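Local atomic coordinates of flagellar brake protein YcgR (PDB entry 5KEC), a protein that binds the second messenger c-di-GMP and probably activates transcription of the type 3 fimbriae genes, which would link the nucleotide to biofilm formation. Residues R114-H119 against Q204-F209; H121-R126 against L225-E230; F137-I142 against C147-K152. All coordinates share one frame; numbering follows the deposited sequence.

Contact 1: residues R114-H119 against Q204-F209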
loop_
_atom_site.group_PDB
_atom_site.type_symbol
_atom_site.label_atom_id
_atom_site.label_comp_id
_atom_site.label_asym_id
_atom_site.label_seq_id
_atom_site.Cartn_x
_atom_site.Cartn_y
_atom_site.Cartn_z
ATOM N N ARG B 114 -4.984 -1.466 1.002
ATOM C CA ARG B 114 -4.980 -2.864 0.591
ATOM C C ARG B 114 -6.056 -3.147 -0.457
ATOM O O ARG B 114 -6.008 -4.168 -1.142
ATOM C CB ARG B 114 -5.171 -3.779 1.803
ATOM C CG ARG B 114 -4.141 -3.589 2.908
ATOM C CD ARG B 114 -4.492 -4.431 4.130
ATOM N NE ARG B 114 -5.775 -4.039 4.711
ATOM C CZ ARG B 114 -6.427 -4.747 5.630
ATOM N NH1 ARG B 114 -5.916 -5.890 6.074
ATOM N NH2 ARG B 114 -7.592 -4.317 6.101
ATOM N N PHE B 115 -7.018 -2.239 -0.589
ATOM C CA PHE B 115 -8.138 -2.446 -1.502
ATOM C C PHE B 115 -7.810 -2.020 -2.932
ATOM O O PHE B 115 -7.120 -1.021 -3.150
ATOM C CB PHE B 115 -9.384 -1.706 -1.010
ATOM C CG PHE B 115 -10.095 -2.400 0.122
ATOM C CD1 PHE B 115 -11.154 -3.262 -0.130
ATOM C CD2 PHE B 115 -9.701 -2.197 1.436
ATOM C CE1 PHE B 115 -11.811 -3.899 0.909
ATOM C CE2 PHE B 115 -10.358 -2.833 2.478
ATOM C CZ PHE B 115 -11.413 -3.685 2.211
ATOM N N ARG B 116 -8.314 -2.785 -3.898
ATOM C CA ARG B 116 -8.106 -2.485 -5.312
ATOM C C ARG B 116 -9.432 -2.512 -6.065
ATOM O O ARG B 116 -10.344 -3.254 -5.707
ATOM C CB ARG B 116 -7.092 -3.456 -5.934
ATOM C CG ARG B 116 -5.685 -3.341 -5.341
ATOM C CD ARG B 116 -4.699 -4.328 -5.966
ATOM N NE ARG B 116 -5.234 -5.688 -6.004
ATOM C CZ ARG B 116 -5.210 -6.538 -4.981
ATOM N NH1 ARG B 116 -4.673 -6.172 -3.824
ATOM N NH2 ARG B 116 -5.726 -7.754 -5.112
ATOM N N LEU B 117 -9.532 -1.700 -7.112
ATOM C CA LEU B 117 -10.790 -1.520 -7.831
ATOM C C LEU B 117 -10.967 -2.469 -9.019
ATOM O O LEU B 117 -10.123 -2.532 -9.912
ATOM C CB LEU B 117 -10.912 -0.067 -8.292
ATOM C CG LEU B 117 -12.178 0.347 -9.039
ATOM C CD1 LEU B 117 -13.421 0.022 -8.221
ATOM C CD2 LEU B 117 -12.116 1.832 -9.362
ATOM N N ARG B 118 -12.079 -3.199 -9.023
ATOM C CA ARG B 118 -12.443 -4.067 -10.139
ATOM C C ARG B 118 -12.981 -3.212 -11.281
ATOM O O ARG B 118 -13.510 -2.130 -11.043
ATOM C CB ARG B 118 -13.494 -5.083 -9.683
ATOM C CG ARG B 118 -13.868 -6.128 -10.724
ATOM C CD ARG B 118 -14.769 -7.203 -10.123
ATOM N NE ARG B 118 -15.960 -6.640 -9.489
ATOM C CZ ARG B 118 -17.134 -6.494 -10.097
ATOM N NH1 ARG B 118 -17.284 -6.872 -11.360
ATOM N NH2 ARG B 118 -18.161 -5.970 -9.440
ATOM N N HIS B 119 -12.845 -3.681 -12.519
ATOM C CA HIS B 119 -13.241 -2.866 -13.669
ATOM C C HIS B 119 -13.632 -3.695 -14.892
ATOM O O HIS B 119 -13.542 -4.920 -14.882
ATOM C CB HIS B 119 -12.127 -1.877 -14.027
ATOM C CG HIS B 119 -10.830 -2.535 -14.386
ATOM N ND1 HIS B 119 -10.546 -2.966 -15.665
ATOM C CD2 HIS B 119 -9.750 -2.848 -13.634
ATOM C CE1 HIS B 119 -9.341 -3.508 -15.685
ATOM N NE2 HIS B 119 -8.836 -3.450 -14.465
ATOM N N GLN B 204 -3.928 -15.488 -9.668
ATOM C CA GLN B 204 -3.955 -14.062 -9.397
ATOM C C GLN B 204 -2.661 -13.648 -8.715
ATOM O O GLN B 204 -2.346 -14.114 -7.621
ATOM C CB GLN B 204 -5.156 -13.691 -8.528
ATOM C CG GLN B 204 -5.181 -12.225 -8.115
ATOM C CD GLN B 204 -6.433 -11.850 -7.353
ATOM O OE1 GLN B 204 -7.497 -11.682 -7.941
ATOM N NE2 GLN B 204 -6.311 -11.716 -6.034
ATOM N N ILE B 205 -1.900 -12.787 -9.384
ATOM C CA ILE B 205 -0.657 -12.281 -8.832
ATOM C C ILE B 205 -0.845 -10.832 -8.426
ATOM O O ILE B 205 -1.121 -9.974 -9.264
ATOM C CB ILE B 205 0.507 -12.406 -9.831
ATOM C CG1 ILE B 205 0.706 -13.871 -10.229
ATOM C CG2 ILE B 205 1.783 -11.847 -9.229
ATOM C CD1 ILE B 205 0.089 -14.236 -11.555
ATOM N N SER B 206 -0.725 -10.572 -7.126
ATOM C CA SER B 206 -0.894 -9.228 -6.602
ATOM C C SER B 206 0.452 -8.550 -6.605
ATOM O O SER B 206 1.438 -9.104 -6.119
ATOM C CB SER B 206 -1.479 -9.256 -5.188
ATOM O OG SER B 206 -2.809 -9.744 -5.217
ATOM N N CYS B 207 0.496 -7.350 -7.167
ATOM C CA CYS B 207 1.763 -6.661 -7.355
ATOM C C CYS B 207 1.746 -5.261 -6.776
ATOM O O CYS B 207 0.693 -4.641 -6.629
ATOM C CB CYS B 207 2.111 -6.609 -8.842
ATOM S SG CYS B 207 2.441 -8.244 -9.555
ATOM N N GLN B 208 2.929 -4.775 -6.437
ATOM C CA GLN B 208 3.088 -3.411 -5.983
ATOM C C GLN B 208 3.792 -2.653 -7.099
ATOM O O GLN B 208 4.779 -3.135 -7.651
ATOM C CB GLN B 208 3.918 -3.385 -4.703
ATOM C CG GLN B 208 3.941 -2.051 -3.991
ATOM C CD GLN B 208 4.847 -2.068 -2.778
ATOM O OE1 GLN B 208 6.002 -1.645 -2.847
ATOM N NE2 GLN B 208 4.328 -2.564 -1.657
ATOM N N PHE B 209 3.262 -1.486 -7.450
ATOM C CA PHE B 209 3.883 -0.633 -8.458
ATOM C C PHE B 209 5.190 -0.040 -7.945
ATOM O O PHE B 209 5.243 0.488 -6.834
ATOM C CB PHE B 209 2.945 0.518 -8.835
ATOM C CG PHE B 209 1.740 0.098 -9.618
ATOM C CD1 PHE B 209 0.520 0.723 -9.418
ATOM C CD2 PHE B 209 1.827 -0.904 -10.569
ATOM C CE1 PHE B 209 -0.593 0.348 -10.145
ATOM C CE2 PHE B 209 0.717 -1.285 -11.298
ATOM C CZ PHE B 209 -0.493 -0.659 -11.087
#

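Contact 2: residues H121-R126 against L225-E230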
loop_
_atom_site.group_PDB
_atom_site.type_symbol
_atom_site.label_atom_id
_atom_site.label_comp_id
_atom_site.label_asym_id
_atom_site.label_seq_id
_atom_site.Cartn_x
_atom_site.Cartn_y
_atom_site.Cartn_z
ATOM N N HIS B 121 -12.609 -2.521 -18.173
ATOM C CA HIS B 121 -11.658 -2.160 -19.222
ATOM C C HIS B 121 -10.754 -3.308 -19.688
ATOM O O HIS B 121 -10.501 -4.261 -18.953
ATOM C CB HIS B 121 -10.807 -0.966 -18.779
ATOM C CG HIS B 121 -11.536 0.341 -18.816
ATOM N ND1 HIS B 121 -11.519 1.172 -19.917
ATOM C CD2 HIS B 121 -12.302 0.964 -17.888
ATOM C CE1 HIS B 121 -12.244 2.249 -19.666
ATOM N NE2 HIS B 121 -12.728 2.148 -18.441
ATOM N N ASP B 122 -10.278 -3.190 -20.925
ATOM C CA ASP B 122 -9.383 -4.166 -21.540
ATOM C C ASP B 122 -7.929 -3.843 -21.200
ATOM O O ASP B 122 -7.169 -3.426 -22.065
ATOM C CB ASP B 122 -9.552 -4.127 -23.061
ATOM C CG ASP B 122 -10.055 -5.439 -23.635
ATOM O OD1 ASP B 122 -10.463 -6.326 -22.855
ATOM O OD2 ASP B 122 -10.052 -5.574 -24.877
ATOM N N PHE B 123 -7.548 -4.024 -19.942
ATOM C CA PHE B 123 -6.199 -3.691 -19.505
ATOM C C PHE B 123 -5.374 -4.961 -19.394
ATOM O O PHE B 123 -5.853 -5.971 -18.887
ATOM C CB PHE B 123 -6.228 -2.979 -18.150
ATOM C CG PHE B 123 -6.904 -1.629 -18.172
ATOM C CD1 PHE B 123 -7.152 -0.971 -19.366
ATOM C CD2 PHE B 123 -7.283 -1.018 -16.985
ATOM C CE1 PHE B 123 -7.761 0.278 -19.378
ATOM C CE2 PHE B 123 -7.897 0.227 -16.986
ATOM C CZ PHE B 123 -8.135 0.879 -18.184
ATOM N N TYR B 124 -4.131 -4.909 -19.865
ATOM C CA TYR B 124 -3.248 -6.071 -19.816
ATOM C C TYR B 124 -1.863 -5.638 -19.349
ATOM O O TYR B 124 -1.552 -4.442 -19.327
ATOM C CB TYR B 124 -3.147 -6.741 -21.196
ATOM C CG TYR B 124 -4.441 -7.337 -21.708
ATOM C CD1 TYR B 124 -4.767 -8.663 -21.452
ATOM C CD2 TYR B 124 -5.338 -6.573 -22.455
ATOM C CE1 TYR B 124 -5.953 -9.214 -21.919
ATOM C CE2 TYR B 124 -6.526 -7.114 -22.924
ATOM C CZ TYR B 124 -6.829 -8.435 -22.653
ATOM O OH TYR B 124 -8.005 -8.982 -23.119
ATOM N N CYS B 125 -1.044 -6.607 -18.958
ATOM C CA CYS B 125 0.355 -6.344 -18.640
ATOM C C CYS B 125 1.231 -7.323 -19.406
ATOM O O CYS B 125 1.065 -8.543 -19.288
ATOM C CB CYS B 125 0.613 -6.488 -17.145
ATOM S SG CYS B 125 2.355 -6.343 -16.691
ATOM N N ARG B 126 2.160 -6.795 -20.196
ATOM C CA ARG B 126 3.015 -7.650 -21.002
ATOM C C ARG B 126 4.466 -7.344 -20.684
ATOM O O ARG B 126 4.771 -6.313 -20.092
ATOM C CB ARG B 126 2.754 -7.434 -22.497
ATOM C CG ARG B 126 3.515 -6.254 -23.080
ATOM C CD ARG B 126 3.119 -5.998 -24.525
ATOM N NE ARG B 126 3.281 -4.591 -24.883
ATOM C CZ ARG B 126 4.314 -4.103 -25.559
ATOM N NH1 ARG B 126 5.285 -4.912 -25.962
ATOM N NH2 ARG B 126 4.376 -2.806 -25.836
ATOM N N LEU B 225 -9.467 7.608 -10.860
ATOM C CA LEU B 225 -10.565 8.548 -10.690
ATOM C C LEU B 225 -11.672 8.270 -11.704
ATOM O O LEU B 225 -12.850 8.460 -11.408
ATOM C CB LEU B 225 -10.062 9.996 -10.788
ATOM C CG LEU B 225 -9.044 10.443 -9.725
ATOM C CD1 LEU B 225 -8.610 11.886 -9.942
ATOM C CD2 LEU B 225 -9.587 10.265 -8.313
ATOM N N ASP B 226 -11.293 7.796 -12.890
ATOM C CA ASP B 226 -12.259 7.434 -13.926
ATOM C C ASP B 226 -12.979 6.130 -13.601
ATOM O O ASP B 226 -14.181 5.984 -13.844
ATOM C CB ASP B 226 -11.568 7.289 -15.287
ATOM C CG ASP B 226 -11.254 8.625 -15.935
ATOM O OD1 ASP B 226 -11.844 9.644 -15.525
ATOM O OD2 ASP B 226 -10.422 8.654 -16.868
ATOM N N LEU B 227 -12.227 5.172 -13.073
ATOM C CA LEU B 227 -12.773 3.865 -12.745
ATOM C C LEU B 227 -13.692 3.959 -11.534
ATOM O O LEU B 227 -14.802 3.435 -11.542
ATOM C CB LEU B 227 -11.642 2.869 -12.483
ATOM C CG LEU B 227 -10.780 2.555 -13.707
ATOM C CD1 LEU B 227 -9.630 1.618 -13.348
ATOM C CD2 LEU B 227 -11.645 1.964 -14.807
ATOM N N ILE B 228 -13.211 4.635 -10.496
ATOM C CA ILE B 228 -13.997 4.872 -9.292
ATOM C C ILE B 228 -15.311 5.566 -9.630
ATOM O O ILE B 228 -16.384 5.120 -9.223
ATOM C CB ILE B 228 -13.212 5.734 -8.295
ATOM C CG1 ILE B 228 -11.951 4.993 -7.841
ATOM C CG2 ILE B 228 -14.089 6.101 -7.110
ATOM C CD1 ILE B 228 -10.960 5.863 -7.094
ATOM N N LEU B 229 -15.224 6.658 -10.381
ATOM C CA LEU B 229 -16.413 7.390 -10.805
ATOM C C LEU B 229 -17.369 6.463 -11.550
ATOM O O LEU B 229 -18.574 6.452 -11.289
ATOM C CB LEU B 229 -16.022 8.581 -11.684
ATOM C CG LEU B 229 -17.158 9.484 -12.171
ATOM C CD1 LEU B 229 -17.941 10.058 -10.996
ATOM C CD2 LEU B 229 -16.610 10.593 -13.056
ATOM N N GLU B 230 -16.823 5.674 -12.470
ATOM C CA GLU B 230 -17.621 4.711 -13.218
ATOM C C GLU B 230 -18.288 3.692 -12.295
ATOM O O GLU B 230 -19.460 3.361 -12.465
ATOM C CB GLU B 230 -16.763 3.989 -14.260
ATOM C CG GLU B 230 -17.502 2.881 -15.001
ATOM C CD GLU B 230 -16.572 1.987 -15.798
ATOM O OE1 GLU B 230 -15.419 2.405 -16.051
ATOM O OE2 GLU B 230 -16.992 0.866 -16.161
HETATM O O HOH W 1 -15.588 3.410 -18.519
#

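Contact 3: residues F137-I142 against C147-K152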
loop_
_atom_site.group_PDB
_atom_site.type_symbol
_atom_site.label_atom_id
_atom_site.label_comp_id
_atom_site.label_asym_id
_atom_site.label_seq_id
_atom_site.Cartn_x
_atom_site.Cartn_y
_atom_site.Cartn_z
ATOM N N PHE B 137 -0.501 -10.761 -18.835
ATOM C CA PHE B 137 -1.454 -10.862 -17.737
ATOM C C PHE B 137 -2.669 -9.982 -17.988
ATOM O O PHE B 137 -2.544 -8.896 -18.551
ATOM C CB PHE B 137 -0.811 -10.428 -16.420
ATOM C CG PHE B 137 0.319 -11.311 -15.955
ATOM C CD1 PHE B 137 0.061 -12.517 -15.329
ATOM C CD2 PHE B 137 1.638 -10.907 -16.099
ATOM C CE1 PHE B 137 1.098 -13.320 -14.887
ATOM C CE2 PHE B 137 2.677 -11.701 -15.654
ATOM C CZ PHE B 137 2.407 -12.911 -15.051
ATOM N N ASP B 138 -3.843 -10.452 -17.572
ATOM C CA ASP B 138 -5.003 -9.583 -17.462
ATOM C C ASP B 138 -4.838 -8.738 -16.212
ATOM O O ASP B 138 -4.534 -9.260 -15.138
ATOM C CB ASP B 138 -6.293 -10.397 -17.346
ATOM C CG ASP B 138 -6.778 -10.923 -18.681
ATOM O OD1 ASP B 138 -5.942 -11.126 -19.589
ATOM O OD2 ASP B 138 -8.001 -11.136 -18.820
ATOM N N ILE B 139 -5.032 -7.433 -16.342
ATOM C CA ILE B 139 -5.059 -6.566 -15.169
ATOM C C ILE B 139 -6.487 -6.565 -14.627
ATOM O O ILE B 139 -7.372 -5.919 -15.192
ATOM C CB ILE B 139 -4.614 -5.138 -15.516
ATOM C CG1 ILE B 139 -3.174 -5.155 -16.022
ATOM C CG2 ILE B 139 -4.749 -4.211 -14.298
ATOM C CD1 ILE B 139 -2.627 -3.785 -16.343
ATOM N N LYS B 140 -6.716 -7.310 -13.547
ATOM C CA LYS B 140 -8.078 -7.539 -13.069
ATOM C C LYS B 140 -8.576 -6.393 -12.205
ATOM O O LYS B 140 -9.724 -5.961 -12.326
ATOM C CB LYS B 140 -8.173 -8.861 -12.298
ATOM C CG LYS B 140 -7.865 -10.086 -13.131
ATOM C CD LYS B 140 -8.731 -10.143 -14.377
ATOM C CE LYS B 140 -10.194 -10.409 -14.041
ATOM N NZ LYS B 140 -11.027 -10.514 -15.275
ATOM N N ASP B 141 -7.722 -5.911 -11.315
ATOM C CA ASP B 141 -8.059 -4.731 -10.535
ATOM C C ASP B 141 -6.831 -3.861 -10.352
ATOM O O ASP B 141 -5.715 -4.264 -10.686
ATOM C CB ASP B 141 -8.691 -5.099 -9.189
ATOM C CG ASP B 141 -7.781 -5.937 -8.326
ATOM O OD1 ASP B 141 -6.550 -5.729 -8.383
ATOM O OD2 ASP B 141 -8.300 -6.801 -7.586
ATOM N N ILE B 142 -7.037 -2.665 -9.826
ATOM C CA ILE B 142 -5.967 -1.687 -9.785
ATOM C C ILE B 142 -6.233 -0.621 -8.727
ATOM O O ILE B 142 -7.373 -0.196 -8.521
ATOM C CB ILE B 142 -5.781 -1.037 -11.181
ATOM C CG1 ILE B 142 -4.515 -0.188 -11.236
ATOM C CG2 ILE B 142 -7.008 -0.221 -11.567
ATOM C CD1 ILE B 142 -4.256 0.400 -12.605
ATOM N N CYS B 147 -1.780 -3.613 -8.398
ATOM C CA CYS B 147 -2.785 -4.229 -9.245
ATOM C C CYS B 147 -2.731 -5.732 -9.086
ATOM O O CYS B 147 -1.728 -6.283 -8.630
ATOM C CB CYS B 147 -2.536 -3.866 -10.708
ATOM S SG CYS B 147 -0.963 -4.500 -11.334
ATOM N N ALA B 148 -3.825 -6.389 -9.452
ATOM C CA ALA B 148 -3.868 -7.840 -9.511
ATOM C C ALA B 148 -3.805 -8.263 -10.966
ATOM O O ALA B 148 -4.573 -7.774 -11.798
ATOM C CB ALA B 148 -5.144 -8.374 -8.858
ATOM N N LEU B 149 -2.879 -9.165 -11.268
ATOM C CA LEU B 149 -2.711 -9.675 -12.619
ATOM C C LEU B 149 -3.201 -11.101 -12.626
ATOM O O LEU B 149 -3.057 -11.812 -11.630
ATOM C CB LEU B 149 -1.240 -9.622 -13.029
ATOM C CG LEU B 149 -0.562 -8.270 -12.811
ATOM C CD1 LEU B 149 0.946 -8.373 -12.996
ATOM C CD2 LEU B 149 -1.156 -7.212 -13.740
ATOM N N MET B 150 -3.787 -11.523 -13.738
ATOM C CA MET B 150 -4.344 -12.859 -13.817
ATOM C C MET B 150 -3.917 -13.584 -15.083
ATOM O O MET B 150 -3.821 -12.990 -16.159
ATOM C CB MET B 150 -5.870 -12.791 -13.725
ATOM C CG MET B 150 -6.570 -14.131 -13.816
ATOM S SD MET B 150 -8.267 -14.033 -13.194
ATOM C CE MET B 150 -7.950 -13.686 -11.462
ATOM N N THR B 151 -3.649 -14.876 -14.941
ATOM C CA THR B 151 -3.316 -15.718 -16.077
ATOM C C THR B 151 -3.603 -17.170 -15.732
ATOM O O THR B 151 -3.605 -17.551 -14.562
ATOM C CB THR B 151 -1.832 -15.574 -16.472
ATOM O OG1 THR B 151 -1.560 -16.425 -17.586
ATOM C CG2 THR B 151 -0.928 -15.975 -15.315
ATOM N N LYS B 152 -3.841 -17.988 -16.748
ATOM C CA LYS B 152 -4.050 -19.412 -16.521
ATOM C C LYS B 152 -2.740 -20.179 -16.660
ATOM O O LYS B 152 -2.652 -21.350 -16.281
ATOM C CB LYS B 152 -5.122 -19.956 -17.470
ATOM C CG LYS B 152 -6.463 -19.246 -17.317
ATOM C CD LYS B 152 -7.462 -19.644 -18.398
ATOM C CE LYS B 152 -7.916 -21.077 -18.229
ATOM N NZ LYS B 152 -8.462 -21.319 -16.867
#

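Contact 1: residues R114-H119 against Q204-F209
Arg116 reaches across to Ser206 and Gln204 with the end of its guanidinium group. The close part is at Ser206. Its OG lies over one face of the guanidinium, 3.5 Å from Arg116 NH2, and no hydrogen bond forms there. A bend in the arginine chain (chi3 -49°) turns the flat group so that this face meets the serine. The grip on the guanidinium comes from elsewhere. Arg116 NE makes a salt bridge with Asp141 OD1, and the side chain also rests on Ala148. This is the c-di-GMP site of a PilZ-type domain. Arg110 and Arg114 fit its RxxxR motif, and Asp141, Ser143 and Gly146 fit its DxSxxG motif. Gln204, Ser206 and Asp141 contact c-di-GMP in another structure of this protein, but no ligand is bound here. The looser side is at Gln204. Its extended side chain comes from the opposite direction and brings NE2 to the guanidinium edge, 4.1 Å from Arg116 NH2. The amide plane stands 84° from the guanidinium plane, and the two groups make no hydrogen bond. All three touching residues remain partly open to solvent.

Contact 2: residues H121-R126 against L225-E230
The two methyls of Leu227 are shared between His121 and Phe123. Leu227 CD2 meets the imidazole obliquely and lies 3.3 Å from His121 CD2. Leu227 CD1 takes the other ring. It sits at the edge of the Phe123 ring, near its plane, 4.3 Å from Phe123 CE2. The two aromatic residues also pack on each other within their own segment. His121 CB lies 3.2 Å above one face of the Phe123 ring, offset toward the rim. Asp122 between them is the centre of an inverse gamma turn, closed by a weak bond from Phe123 N to His121 O.

Glu230 approaches the histidine from the next turn of the helix. Its CG is anti to the backbone N (chi1 175°) and the chain runs out extended. The carboxylate therefore reaches the imidazole edge, with its plane turned 67° from the ring. Glu230 OE1 is 3.6 Å from His121 NE2, and the two are not directly bonded. A water spans them. It lies 3.1 Å from His121 NE2 and donates a weak bond of 2.7 Å to Glu230 OE1. His121 ND1 has a weak hydrogen bond to Glu174. Two nearby carboxylates might favour a charged imidazole.

The apolar side is buried and the polar side is partly exposed. Helix 214-234 lies here against the PilZ-type beta domain. Leu227 also packs on Leu117, His119 and Ile142, and Phe123 packs on Ile139 of strand 134-142.

Contact 3: residues F137-I142 against C147-K152
Asp141 OD1 takes a weak, bent bond from Ala148 N (3.0 Å, N-H...O angle 124°) and a salt bridge from Arg116 NE. OD1 thus has two partners, of which the salt bridge with Arg116 is the stronger. The carboxylate can turn back to the Ala148 N-H because CG of Asp141 lies between the backbone N and the carbonyl carbon (chi1 60°). Ala148 N also donates to Asp141 O over 3.1 Å, at 154° and from above the carbonyl plane. Asp141 contacts c-di-GMP in another structure of this protein. Lys140 N donates to Ala148 O over 2.8 Å, nearly in line with the carbonyl bond. Ile139 faces Leu149 and Ile142 faces Cys147, so the first strand has one extra residue between these pairs. This is a beta bulge in the antiparallel hairpin of strands 134-142 and 146-151. Farther from the turn the pairing is regular. Asp138 and Met150 exchange two backbone bonds. On the face of Ile139, Leu149, Ile142 and Cys147, Ile139 CG1 lies 3.7 Å from Leu149 CD2, the two side chains side by side. Phe137 crosses the Leu149 side chain at about a right angle, CB to CB 3.5 Å. Phe137 CE1 is 3.4 Å from Thr151 CG2. Met150 lies on the face of Asp138 and Ala148, and the bent Lys140 chain crosses it obliquely. Lys140 CG is 3.4 Å from Met150 CB, which is tight, and the chain continues past the sulfur.

Residues 114-119 come first and begin contact 1. Residues 121-126 follow and begin contact 2. The chain then makes the hairpin of contact 3, 137-142 with 147-152, which closes a short loop. Contact 1 closes at 204-209 and contact 2 at 225-230, so these two cross, and contact 3 nests inside both. Strand 134-142 pairs with strand 124-128 of contact 2, and strand 146-151 pairs with strand 199-210 of contact 1. All three therefore reach one sheet. Leu117 of contact 1 packs on Leu227 and Ile228 of contact 2. That joins the c-di-GMP site region to helix 214-234.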